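Local coordinates for Lmo2184 protein (Listeria monocytogenes serovar 1/2a, PDB 5JOQ) that probably binds heme or a related iron compound at the cell surface, as the substrate-binding lipoprotein of an ABC transporter for iron uptake, at residues 57-60 with 64-67. Sequence-based numbering, arbitrary orientation.
Sequences GIPS and KLPK
Leu65 reaches across to residues 57-60 with a single methyl, CD1, which meets the tip of Ile58 at CD1, 3.7 Å away. The two side chains cross at a slant, the leucine methyl lying alongside the end of the isoleucine chain, and bridge the 9.0 Å between Ile58 CA and Leu65 CA. CB of Ile58 already faces the loop; CG1 standing between the backbone N and the carbonyl carbon (chi1 52°), with an extended chi2 of 167°, then places CD1 beside the leucine methyl. The same Leu65 methyl also borders Pro59: its CD1 lies 4.4 Å from ring atom CD of Pro59, a looser apolar approach, and 4.2 Å from the Pro59 carbonyl O. The contact is thus small van der Waals packing, mainly between apolar side chains and centred on one methyl group; the carbonyl oxygen only borders it. Polar bonds instead join Ile58 and Ser60 to the neighbouring strand 73-77, Ser60 through its OG as well, to Gly76 N. Leu65 also touches Val42, and Pro59 touches Thr45, both of helix 42-50. Leu65, in the loop leading from edge strand 57-58 to its parallel neighbour 73-77, packs back on the strand it follows, in the small mixed sheet in the N-terminal lobe of a bilobal solute-binding protein.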
loop_
_atom_site.group_PDB
_atom_site.type_symbol
_atom_site.label_atom_id
_atom_site.label_comp_id
_atom_site.label_asym_id
_atom_site.label_seq_id
_atom_site.Cartn_x
_atom_site.Cartn_y
_atom_site.Cartn_z
ATOM N N GLY A 57 -11.210 -13.027 -21.848
ATOM C CA GLY A 57 -10.999 -12.625 -20.483
ATOM C C GLY A 57 -9.794 -11.737 -20.291
ATOM O O GLY A 57 -8.772 -11.930 -20.923
ATOM N N ILE A 58 -9.922 -10.785 -19.381
ATOM C CA ILE A 58 -8.848 -9.884 -19.027
ATOM C C ILE A 58 -8.739 -9.828 -17.505
ATOM O O ILE A 58 -9.663 -10.197 -16.814
ATOM C CB ILE A 58 -9.035 -8.465 -19.563
ATOM C CG1 ILE A 58 -10.413 -7.910 -19.190
ATOM C CG2 ILE A 58 -8.798 -8.421 -21.064
ATOM C CD1 ILE A 58 -10.533 -6.427 -19.413
ATOM N N PRO A 59 -7.542 -9.357 -16.996
ATOM C CA PRO A 59 -7.483 -9.293 -15.525
ATOM C C PRO A 59 -8.267 -8.107 -14.974
ATOM O O PRO A 59 -8.544 -7.179 -15.705
ATOM C CB PRO A 59 -6.011 -9.041 -15.249
ATOM C CG PRO A 59 -5.624 -8.128 -16.330
ATOM C CD PRO A 59 -6.227 -8.783 -17.525
ATOM N N SER A 60 -8.590 -8.152 -13.685
ATOM C CA SER A 60 -9.256 -7.043 -13.033
ATOM C C SER A 60 -8.095 -6.215 -12.538
ATOM O O SER A 60 -7.273 -6.687 -11.779
ATOM C CB SER A 60 -10.097 -7.501 -11.852
ATOM O OG SER A 60 -11.032 -8.477 -12.227
ATOM N N LYS A 64 -4.665 1.038 -16.799
ATOM C CA LYS A 64 -5.264 1.182 -18.121
ATOM C C LYS A 64 -4.885 -0.007 -19.009
ATOM O O LYS A 64 -3.720 -0.432 -19.046
ATOM C CB LYS A 64 -4.812 2.510 -18.743
ATOM C CG LYS A 64 -5.048 2.661 -20.237
ATOM C CD LYS A 64 -6.536 2.697 -20.578
ATOM C CE LYS A 64 -6.744 2.631 -22.098
ATOM N NZ LYS A 64 -8.188 2.501 -22.454
ATOM N N LEU A 65 -5.879 -0.570 -19.694
ATOM C CA LEU A 65 -5.669 -1.669 -20.621
ATOM C C LEU A 65 -5.914 -1.201 -22.051
ATOM O O LEU A 65 -6.573 -0.180 -22.275
ATOM C CB LEU A 65 -6.604 -2.842 -20.294
ATOM C CG LEU A 65 -6.359 -3.532 -18.949
ATOM C CD1 LEU A 65 -7.313 -4.664 -18.777
ATOM C CD2 LEU A 65 -4.939 -4.059 -18.903
ATOM N N PRO A 66 -5.394 -1.908 -23.051
ATOM C CA PRO A 66 -5.682 -1.509 -24.434
ATOM C C PRO A 66 -7.184 -1.361 -24.663
ATOM O O PRO A 66 -7.993 -2.161 -24.173
ATOM C CB PRO A 66 -5.076 -2.643 -25.268
ATOM C CG PRO A 66 -3.955 -3.208 -24.383
ATOM C CD PRO A 66 -4.538 -3.100 -22.967
ATOM N N LYS A 67 -7.544 -0.324 -25.426
ATOM C CA LYS A 67 -8.946 0.039 -25.619
ATOM C C LYS A 67 -9.752 -1.059 -26.297
ATOM O O LYS A 67 -10.958 -1.164 -26.065
ATOM C CB LYS A 67 -9.041 1.326 -26.435
ATOM C CG LYS A 67 -8.477 2.534 -25.700
ATOM C CD LYS A 67 -8.344 3.753 -26.611
ATOM C CE LYS A 67 -7.649 4.909 -25.885
ATOM N NZ LYS A 67 -8.407 5.311 -24.669
#